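Putative glutathionylspermidine synthase (Methylobacillus flagellatus, PDB 3N6X) probably acts as an ATP-dependent ligase of the circularly permuted ATP-grasp family, perhaps joining a peptide to an amine as glutathionylspermidine synthases do. Local coordinates at residues E161-T166 with D428-V433; S168-M173 with E197-V202; P345-S350 with L355-D360. All coordinates share one frame; numbering follows the deposited sequence.

Contact 1: residues E161-T166 with D428-V433; sequences EDNLRT and DLRPFV. With SO4 (sulfate ion), chain B.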
loop_
_atom_site.group_PDB
_atom_site.type_symbol
_atom_site.label_atom_id
_atom_site.label_comp_id
_atom_site.label_asym_id
_atom_site.label_seq_id
_atom_site.Cartn_x
_atom_site.Cartn_y
_atom_site.Cartn_z
ATOM N N GLU A 161 4.351 7.355 0.727
ATOM C CA GLU A 161 4.222 6.937 -0.666
ATOM C C GLU A 161 2.788 6.541 -0.975
ATOM O O GLU A 161 2.082 6.057 -0.091
ATOM C CB GLU A 161 5.144 5.711 -0.900
ATOM C CG GLU A 161 5.426 5.376 -2.353
ATOM C CD GLU A 161 6.418 4.244 -2.548
ATOM O OE1 GLU A 161 6.622 3.455 -1.595
ATOM O OE2 GLU A 161 6.994 4.148 -3.657
ATOM N N ASP A 162 2.381 6.670 -2.253
ATOM C CA ASP A 162 1.073 6.220 -2.733
ATOM C C ASP A 162 1.279 4.947 -3.590
ATOM O O ASP A 162 2.318 4.816 -4.228
ATOM C CB ASP A 162 0.387 7.337 -3.554
ATOM C CG ASP A 162 0.157 8.630 -2.770
ATOM O OD1 ASP A 162 -0.648 8.609 -1.810
ATOM O OD2 ASP A 162 0.759 9.669 -3.140
ATOM N N ASN A 163 0.327 3.990 -3.551
ATOM C CA ASN A 163 0.422 2.733 -4.336
ATOM C C ASN A 163 -0.858 2.534 -5.120
ATOM O O ASN A 163 -1.861 2.104 -4.552
ATOM C CB ASN A 163 0.688 1.525 -3.424
ATOM C CG ASN A 163 1.908 1.675 -2.564
ATOM O OD1 ASN A 163 3.040 1.435 -3.001
ATOM N ND2 ASN A 163 1.705 2.094 -1.322
ATOM N N LEU A 164 -0.833 2.873 -6.425
ATOM C CA LEU A 164 -2.028 2.908 -7.264
ATOM C C LEU A 164 -1.991 1.960 -8.466
ATOM O O LEU A 164 -2.891 2.020 -9.313
ATOM C CB LEU A 164 -2.261 4.367 -7.771
ATOM C CG LEU A 164 -2.088 5.515 -6.763
ATOM C CD1 LEU A 164 -2.053 6.842 -7.477
ATOM C CD2 LEU A 164 -3.195 5.526 -5.747
ATOM N N ARG A 165 -0.938 1.151 -8.594
ATOM C CA ARG A 165 -0.776 0.266 -9.754
ATOM C C ARG A 165 -1.474 -1.090 -9.531
ATOM O O ARG A 165 -2.567 -1.311 -10.076
ATOM C CB ARG A 165 0.720 0.122 -10.125
ATOM C CG ARG A 165 1.296 1.441 -10.659
ATOM C CD ARG A 165 2.801 1.493 -10.637
ATOM N NE ARG A 165 3.272 2.875 -10.610
ATOM C CZ ARG A 165 4.448 3.277 -11.077
ATOM N NH1 ARG A 165 5.285 2.407 -11.624
ATOM N NH2 ARG A 165 4.789 4.555 -11.016
ATOM N N THR A 166 -0.871 -1.975 -8.711
ATOM C CA THR A 166 -1.479 -3.263 -8.293
ATOM C C THR A 166 -1.220 -3.414 -6.759
ATOM O O THR A 166 -0.446 -4.303 -6.357
ATOM C CB THR A 166 -0.870 -4.468 -9.105
ATOM O OG1 THR A 166 0.551 -4.488 -8.917
ATOM C CG2 THR A 166 -1.210 -4.419 -10.606
ATOM N N ASP A 428 5.462 0.979 10.383
ATOM C CA ASP A 428 4.730 1.778 9.417
ATOM C C ASP A 428 3.351 1.139 9.168
ATOM O O ASP A 428 3.115 0.001 9.599
ATOM C CB ASP A 428 5.540 2.046 8.133
ATOM C CG ASP A 428 5.542 0.948 7.094
ATOM O OD1 ASP A 428 5.082 -0.164 7.406
ATOM O OD2 ASP A 428 6.032 1.197 5.975
ATOM N N LEU A 429 2.433 1.885 8.540
ATOM C CA LEU A 429 1.054 1.461 8.379
ATOM C C LEU A 429 0.575 1.585 6.930
ATOM O O LEU A 429 0.718 2.650 6.321
ATOM C CB LEU A 429 0.187 2.348 9.301
ATOM C CG LEU A 429 -1.158 1.790 9.722
ATOM C CD1 LEU A 429 -0.993 0.674 10.761
ATOM C CD2 LEU A 429 -2.043 2.887 10.268
ATOM N N ARG A 430 -0.035 0.522 6.390
ATOM C CA ARG A 430 -0.619 0.581 5.055
ATOM C C ARG A 430 -2.126 0.235 5.025
ATOM O O ARG A 430 -2.489 -0.927 4.857
ATOM C CB ARG A 430 0.169 -0.262 4.028
ATOM C CG ARG A 430 -0.329 -0.042 2.580
ATOM C CD ARG A 430 0.185 -1.078 1.599
ATOM N NE ARG A 430 1.459 -0.675 1.002
ATOM C CZ ARG A 430 1.961 -1.200 -0.112
ATOM N NH1 ARG A 430 1.295 -2.141 -0.769
ATOM N NH2 ARG A 430 3.130 -0.786 -0.578
ATOM N N PRO A 431 -3.026 1.237 5.127
ATOM C CA PRO A 431 -4.447 0.950 4.901
ATOM C C PRO A 431 -4.748 0.917 3.385
ATOM O O PRO A 431 -3.916 1.343 2.575
ATOM C CB PRO A 431 -5.157 2.107 5.607
ATOM C CG PRO A 431 -4.184 3.239 5.580
ATOM C CD PRO A 431 -2.790 2.679 5.351
ATOM N N PHE A 432 -5.923 0.400 3.005
ATOM C CA PHE A 432 -6.289 0.240 1.605
ATOM C C PHE A 432 -7.566 0.989 1.306
ATOM O O PHE A 432 -8.615 0.638 1.823
ATOM C CB PHE A 432 -6.437 -1.260 1.255
ATOM C CG PHE A 432 -5.161 -2.057 1.434
ATOM C CD1 PHE A 432 -4.797 -2.553 2.687
ATOM C CD2 PHE A 432 -4.301 -2.276 0.359
ATOM C CE1 PHE A 432 -3.597 -3.252 2.860
ATOM C CE2 PHE A 432 -3.103 -2.980 0.533
ATOM C CZ PHE A 432 -2.758 -3.461 1.781
ATOM N N VAL A 433 -7.483 2.035 0.499
ATOM C CA VAL A 433 -8.653 2.833 0.172
ATOM C C VAL A 433 -9.368 2.218 -1.020
ATOM O O VAL A 433 -8.748 1.991 -2.070
ATOM C CB VAL A 433 -8.301 4.328 -0.066
ATOM C CG1 VAL A 433 -9.549 5.131 -0.395
ATOM C CG2 VAL A 433 -7.586 4.923 1.140
HETATM S S SO4 B . 1.749 -0.789 -6.410
HETATM O O1 SO4 B . 1.669 -1.047 -4.986
HETATM O O2 SO4 B . 0.878 0.314 -6.761
HETATM O O3 SO4 B . 3.121 -0.476 -6.748
HETATM O O4 SO4 B . 1.368 -1.966 -7.138
#
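Asn-163 and Arg-430 meet across two strands that do not pair with each other: both 157-163 and 423-435 run antiparallel to strand 144-151, which lies between them in the sheet. The gap is correspondingly wide, 9.3 Å from Asn-163 CA to Phe-432 CA, and only side chains bridge it. Asn-163 ends its strand, and from there the chain turns through Leu-164, Arg-165 and Thr-166 towards the sulfate.

Both side chains rise toward the opposing segment and cross at about a right angle. The amide of Asn-163 comes in over one face of the Arg-430 guanidinium, with ND2 3.1 Å above the plane and displaced toward its rim, the two planes 38° apart. Asn-163 OD1 is 3.3 Å from Arg-430 NH2, but the angle is too poor for a hydrogen bond. What joins the pair is a third residue, Asp-148 of the strand between, whose carboxylate accepts Asn-163 ND2 at one oxygen and forms a salt bridge with Arg-430 NE at the other.

By family this is a sheet of a circularly permuted ATP-grasp protein, and the loop leaving strand 157-163 holds an anion on its backbone. Arg-165 N donates to sulfate O2 over 2.7 Å at 152°. Sulfate O4 is gripped twice by one residue, through Thr-166 N at 2.7 Å and Thr-166 OG1 at 3.2 Å; with chi1 at 57°, the hydroxyl sits between backbone N and carbonyl carbon and can reach the same oxygen as the amide. The Arg-430 guanidinium stays farther off, NH1 being 4.4 Å from sulfate O1. The sulfate itself probably came from the crystallisation liquor, but its position is consistent with a pocket for a phosphate or carboxylate.

Contact 2: residues S168-M173 with E197-V202; sequences SGVSYM and EHYPQV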
loop_
_atom_site.group_PDB
_atom_site.type_symbol
_atom_site.label_atom_id
_atom_site.label_comp_id
_atom_site.label_asym_id
_atom_site.label_seq_id
_atom_site.Cartn_x
_atom_site.Cartn_y
_atom_site.Cartn_z
ATOM N N SER A 168 -0.658 -4.269 -2.949
ATOM C CA SER A 168 -0.713 -5.585 -2.313
ATOM C C SER A 168 -0.520 -5.504 -0.803
ATOM O O SER A 168 -0.151 -4.453 -0.283
ATOM C CB SER A 168 0.334 -6.508 -2.930
ATOM O OG SER A 168 1.634 -5.955 -2.793
ATOM N N GLY A 169 -0.781 -6.621 -0.111
ATOM C CA GLY A 169 -0.586 -6.716 1.330
ATOM C C GLY A 169 -1.822 -7.084 2.128
ATOM O O GLY A 169 -1.698 -7.410 3.308
ATOM N N VAL A 170 -3.036 -7.047 1.498
ATOM C CA VAL A 170 -4.280 -7.368 2.213
ATOM C C VAL A 170 -4.294 -8.772 2.795
ATOM O O VAL A 170 -4.855 -8.966 3.878
ATOM C CB VAL A 170 -5.596 -7.026 1.461
ATOM C CG1 VAL A 170 -5.530 -5.650 0.828
ATOM C CG2 VAL A 170 -5.934 -8.074 0.427
ATOM N N SER A 171 -3.636 -9.751 2.112
ATOM C CA SER A 171 -3.573 -11.138 2.606
ATOM C C SER A 171 -2.878 -11.214 3.965
ATOM O O SER A 171 -3.359 -11.915 4.848
ATOM C CB SER A 171 -2.907 -12.062 1.585
ATOM O OG SER A 171 -1.551 -11.707 1.367
ATOM N N TYR A 172 -1.819 -10.405 4.174
ATOM C CA TYR A 172 -1.145 -10.344 5.469
ATOM C C TYR A 172 -2.054 -9.676 6.517
ATOM O O TYR A 172 -2.115 -10.130 7.651
ATOM C CB TYR A 172 0.187 -9.603 5.361
ATOM C CG TYR A 172 1.245 -10.352 4.585
ATOM C CD1 TYR A 172 1.907 -11.441 5.141
ATOM C CD2 TYR A 172 1.644 -9.923 3.323
ATOM C CE1 TYR A 172 2.891 -12.134 4.430
ATOM C CE2 TYR A 172 2.627 -10.604 2.603
ATOM C CZ TYR A 172 3.244 -11.714 3.159
ATOM O OH TYR A 172 4.218 -12.386 2.455
HETATM N N MSE A 173 -2.816 -8.656 6.111
HETATM C CA MSE A 173 -3.752 -7.977 7.010
HETATM C C MSE A 173 -4.838 -8.965 7.481
HETATM O O MSE A 173 -5.127 -9.045 8.679
HETATM C CB MSE A 173 -4.396 -6.753 6.303
HETATM C CG MSE A 173 -5.552 -6.126 7.100
HETATM SE SE MSE A 173 -6.451 -4.679 6.158
HETATM C CE MSE A 173 -7.847 -5.686 5.305
ATOM N N GLU A 197 -12.435 -8.994 7.947
ATOM C CA GLU A 197 -12.643 -10.112 7.007
ATOM C C GLU A 197 -13.690 -9.923 5.911
ATOM O O GLU A 197 -13.764 -10.745 4.992
ATOM C CB GLU A 197 -12.762 -11.461 7.728
ATOM C CG GLU A 197 -14.006 -11.625 8.585
ATOM C CD GLU A 197 -14.070 -12.970 9.281
ATOM O OE1 GLU A 197 -14.240 -13.996 8.581
ATOM O OE2 GLU A 197 -13.886 -13.007 10.519
ATOM N N HIS A 198 -14.439 -8.815 5.959
ATOM C CA HIS A 198 -15.439 -8.490 4.935
ATOM C C HIS A 198 -14.812 -7.722 3.737
ATOM O O HIS A 198 -15.510 -7.442 2.762
ATOM C CB HIS A 198 -16.595 -7.690 5.549
ATOM C CG HIS A 198 -16.167 -6.405 6.200
ATOM N ND1 HIS A 198 -15.288 -6.394 7.277
ATOM C CD2 HIS A 198 -16.534 -5.135 5.924
ATOM C CE1 HIS A 198 -15.151 -5.124 7.616
ATOM N NE2 HIS A 198 -15.875 -4.327 6.827
ATOM N N TYR A 199 -13.496 -7.402 3.819
ATOM C CA TYR A 199 -12.755 -6.686 2.770
ATOM C C TYR A 199 -12.991 -7.281 1.370
ATOM O O TYR A 199 -13.456 -6.556 0.508
ATOM C CB TYR A 199 -11.235 -6.583 3.108
ATOM C CG TYR A 199 -10.401 -6.005 1.977
ATOM C CD1 TYR A 199 -9.979 -6.805 0.912
ATOM C CD2 TYR A 199 -10.057 -4.655 1.955
ATOM C CE1 TYR A 199 -9.271 -6.269 -0.157
ATOM C CE2 TYR A 199 -9.320 -4.113 0.903
ATOM C CZ TYR A 199 -8.945 -4.921 -0.161
ATOM O OH TYR A 199 -8.216 -4.402 -1.201
ATOM N N PRO A 200 -12.772 -8.619 1.137
ATOM C CA PRO A 200 -12.988 -9.175 -0.217
ATOM C C PRO A 200 -14.382 -8.961 -0.800
ATOM O O PRO A 200 -14.510 -8.727 -2.005
ATOM C CB PRO A 200 -12.677 -10.658 -0.029
ATOM C CG PRO A 200 -11.712 -10.684 1.079
ATOM C CD PRO A 200 -12.189 -9.639 2.030
ATOM N N GLN A 201 -15.422 -8.991 0.050
ATOM C CA GLN A 201 -16.791 -8.783 -0.406
ATOM C C GLN A 201 -17.094 -7.311 -0.650
ATOM O O GLN A 201 -17.854 -6.990 -1.566
ATOM C CB GLN A 201 -17.808 -9.441 0.546
ATOM C CG GLN A 201 -17.830 -10.972 0.441
ATOM C CD GLN A 201 -18.116 -11.476 -0.957
ATOM O OE1 GLN A 201 -19.069 -11.058 -1.626
ATOM N NE2 GLN A 201 -17.317 -12.409 -1.412
ATOM N N VAL A 202 -16.457 -6.408 0.124
ATOM C CA VAL A 202 -16.550 -4.955 -0.117
ATOM C C VAL A 202 -15.861 -4.662 -1.473
ATOM O O VAL A 202 -16.424 -3.968 -2.310
ATOM C CB VAL A 202 -15.920 -4.115 1.042
ATOM C CG1 VAL A 202 -15.840 -2.621 0.668
ATOM C CG2 VAL A 202 -16.692 -4.309 2.352
#
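The first turns of helices 170-183 and 199-209 lie side by side here, and Tyr-199 of the second helix spans the gap to Val-170 and Met-173 of the first. Gly-169 is the N-cap of the first helix; at its backbone angles (phi 122°) a side chain would collide with the carbonyl oxygen of Ser-168.

A chi1 of 173° swings the Tyr-199 ring away from the backbone N and across to the neighbouring helix. Val-170 lies over one face of that ring, with CB above it toward the rim. Its two methyls divide the work: CG1 rests 3.6 Å from Tyr-199 CZ, while CG2 approaches Tyr-199 CE1 at 3.8 Å. Met-173, a selenomethionine, bends at its last torsion (chi3 92°), and its CE methyl comes obliquely to the base of the tyrosine, 4.1 Å from Tyr-199 CB. No hydrogen bond links the two segments, and the three touching residues are all buried.

Phe-432 of strand 423-435 presses on both Val-170 and Tyr-199, and Ile-238 of helix 232-242 adds to the cover on Val-170. Such apolar contact is characteristic of helices packed on the mixed sheet of an alpha+beta fold, as in ATP-grasp proteins.

Contact 3: residues P345-S350 with L355-D360; sequences PTYQLS and LKYVLD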
loop_
_atom_site.group_PDB
_atom_site.type_symbol
_atom_site.label_atom_id
_atom_site.label_comp_id
_atom_site.label_asym_id
_atom_site.label_seq_id
_atom_site.Cartn_x
_atom_site.Cartn_y
_atom_site.Cartn_z
ATOM N N PRO A 345 8.928 16.010 2.919
ATOM C CA PRO A 345 9.798 16.697 1.939
ATOM C C PRO A 345 10.699 15.669 1.258
ATOM O O PRO A 345 11.292 14.819 1.938
ATOM C CB PRO A 345 10.587 17.694 2.797
ATOM C CG PRO A 345 9.757 17.874 4.030
ATOM C CD PRO A 345 9.129 16.546 4.281
ATOM N N THR A 346 10.635 15.608 -0.072
ATOM C CA THR A 346 11.347 14.572 -0.812
ATOM C C THR A 346 12.207 15.161 -1.886
ATOM O O THR A 346 11.743 15.987 -2.672
ATOM C CB THR A 346 10.364 13.519 -1.360
ATOM O OG1 THR A 346 9.493 13.125 -0.314
ATOM C CG2 THR A 346 11.073 12.280 -1.910
ATOM N N TYR A 347 13.470 14.738 -1.925
ATOM C CA TYR A 347 14.434 15.193 -2.919
ATOM C C TYR A 347 14.524 14.174 -4.023
ATOM O O TYR A 347 14.619 12.991 -3.736
ATOM C CB TYR A 347 15.818 15.378 -2.265
ATOM C CG TYR A 347 15.825 16.398 -1.148
ATOM C CD1 TYR A 347 16.002 17.753 -1.416
ATOM C CD2 TYR A 347 15.667 16.010 0.181
ATOM C CE1 TYR A 347 16.049 18.694 -0.389
ATOM C CE2 TYR A 347 15.695 16.945 1.216
ATOM C CZ TYR A 347 15.862 18.290 0.923
ATOM O OH TYR A 347 15.824 19.231 1.928
ATOM N N GLN A 348 14.458 14.610 -5.286
ATOM C CA GLN A 348 14.613 13.691 -6.426
ATOM C C GLN A 348 16.022 13.870 -6.986
ATOM O O GLN A 348 16.318 14.902 -7.585
ATOM C CB GLN A 348 13.548 13.943 -7.515
ATOM C CG GLN A 348 12.109 13.577 -7.093
ATOM C CD GLN A 348 11.510 14.637 -6.192
ATOM O OE1 GLN A 348 11.529 15.837 -6.504
ATOM N NE2 GLN A 348 11.057 14.231 -5.009
ATOM N N LEU A 349 16.913 12.887 -6.733
ATOM C CA LEU A 349 18.331 12.963 -7.133
ATOM C C LEU A 349 18.544 12.999 -8.639
ATOM O O LEU A 349 19.640 13.303 -9.090
ATOM C CB LEU A 349 19.181 11.873 -6.443
ATOM C CG LEU A 349 19.527 12.149 -4.967
ATOM C CD1 LEU A 349 18.317 11.968 -4.059
ATOM C CD2 LEU A 349 20.616 11.269 -4.504
ATOM N N SER A 350 17.459 12.831 -9.415
ATOM C CA SER A 350 17.465 13.028 -10.865
ATOM C C SER A 350 17.565 14.538 -11.187
ATOM O O SER A 350 17.813 14.903 -12.334
ATOM C CB SER A 350 16.187 12.464 -11.477
ATOM O OG SER A 350 15.034 13.095 -10.945
ATOM N N LEU A 355 20.262 16.735 -6.136
ATOM C CA LEU A 355 21.480 15.936 -6.040
ATOM C C LEU A 355 22.583 16.713 -5.297
ATOM O O LEU A 355 23.230 16.155 -4.423
ATOM C CB LEU A 355 21.957 15.522 -7.451
ATOM C CG LEU A 355 23.232 14.662 -7.522
ATOM C CD1 LEU A 355 23.072 13.374 -6.748
ATOM C CD2 LEU A 355 23.590 14.367 -8.937
ATOM N N LYS A 356 22.740 18.015 -5.603
ATOM C CA LYS A 356 23.740 18.861 -4.947
ATOM C C LYS A 356 23.479 18.947 -3.445
ATOM O O LYS A 356 24.399 18.743 -2.651
ATOM C CB LYS A 356 23.762 20.260 -5.576
ATOM C CG LYS A 356 24.530 21.294 -4.751
ATOM C CD LYS A 356 24.643 22.632 -5.464
ATOM C CE LYS A 356 23.314 23.291 -5.736
ATOM N NZ LYS A 356 23.489 24.623 -6.359
ATOM N N TYR A 357 22.214 19.212 -3.057
ATOM C CA TYR A 357 21.830 19.331 -1.652
ATOM C C TYR A 357 22.043 18.031 -0.905
ATOM O O TYR A 357 22.663 18.036 0.154
ATOM C CB TYR A 357 20.363 19.812 -1.504
ATOM C CG TYR A 357 19.960 20.000 -0.058
ATOM C CD1 TYR A 357 19.442 18.943 0.687
ATOM C CD2 TYR A 357 20.187 21.208 0.596
ATOM C CE1 TYR A 357 19.128 19.093 2.035
ATOM C CE2 TYR A 357 19.864 21.374 1.941
ATOM C CZ TYR A 357 19.343 20.312 2.659
ATOM O OH TYR A 357 19.044 20.466 3.989
ATOM N N VAL A 358 21.521 16.918 -1.446
ATOM C CA VAL A 358 21.607 15.611 -0.802
ATOM C C VAL A 358 23.048 15.180 -0.537
ATOM O O VAL A 358 23.362 14.818 0.588
ATOM C CB VAL A 358 20.787 14.529 -1.550
ATOM C CG1 VAL A 358 20.999 13.147 -0.928
ATOM C CG2 VAL A 358 19.310 14.887 -1.560
ATOM N N LEU A 359 23.939 15.266 -1.562
ATOM C CA LEU A 359 25.353 14.891 -1.408
ATOM C C LEU A 359 26.071 15.778 -0.402
ATOM O O LEU A 359 26.997 15.316 0.264
ATOM C CB LEU A 359 26.075 14.912 -2.754
ATOM C CG LEU A 359 25.636 13.852 -3.761
ATOM C CD1 LEU A 359 26.347 14.032 -5.066
ATOM C CD2 LEU A 359 25.866 12.440 -3.218
ATOM N N ASP A 360 25.611 17.032 -0.247
ATOM C CA ASP A 360 26.198 17.978 0.704
ATOM C C ASP A 360 25.693 17.772 2.158
ATOM O O ASP A 360 26.348 18.216 3.095
ATOM C CB ASP A 360 25.960 19.435 0.247
ATOM C CG ASP A 360 26.831 20.456 0.962
ATOM O OD1 ASP A 360 28.080 20.291 0.950
ATOM O OD2 ASP A 360 26.269 21.413 1.540
#
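Thr-346 OG1 is gripped by two groups, the carbonyl O of Val-344 and NE2 of Gln-406, just ahead of Tyr-347, whose ring meets Tyr-357 of helix 352-360. The polar tie between strand and helix is a different one: the backbone N of Gln-348 is hydrogen-bonded to OD2 of Asp-354. The segments are closest at the turn, 4.5 Å from Leu-349 CA to Leu-355 CA, and splay apart to 7.5 Å between Tyr-347 CA and Val-358 CA.

The tyrosine rings fill the wider end. The ring planes of Tyr-347 and Tyr-357 are nearly parallel, 14° apart, but offset so that little of one ring lies opposite the other, with centroids separated by 4.9 Å. It is the outer end of one ring that touches: Tyr-347 OH lies 3.3 Å from Tyr-357 CE1, without a hydrogen bond between the hydroxyls.

Nearer the strand, Val-358 CG2 touches both Tyr-347 CB, at 3.6 Å, and Leu-349 CD1, at 4.0 Å. Leu-349 CD2 turns to Leu-355 CD1 at 3.9 Å, the two leucines crossing at about a right angle. Replacing Tyr-347 with an alanine would probably leave the Tyr-357 ring without the ring alongside it and freer to turn, while Val-358 CG2 would keep CB but lose the ring atoms beside it.

Ile-396 of helix 386-398 touches both leucines, and Val-358 also packs on Leu-365, Val-367 and Ala-405 of the neighbouring strands. Strand 347-348, an edge strand of a four-stranded antiparallel sheet, thus leads through a short turn into a helix that folds back over the same sheet. Such a sheet with helices 352-360 and 386-398 packed on it is consistent with the smaller alpha+beta subdomain of an ATP-grasp fold.

Overall arrangement
Contacts 1 and 2 adjoin, their centres about 13 Å apart: Phe-432 of contact 1 packs on the start of helix 170-183, and Arg-430 NH1 makes a weak hydrogen bond to Ser-168 O. Strand 157-163 leads, through the sulfate-binding loop, into that helix, so the two share neighbouring elements around the same sheet. Contact 3 lies apart, on the opposite side of the chain's centre from contact 2, with centres about 37 Å apart. The chemistry follows location. Contact 1, near the middle of the chain yet at an accessible surface, is polar and anion-binding; contact 2 is fully buried and apolar; contact 3 is partly buried, grading from aliphatic packing to an aromatic pair.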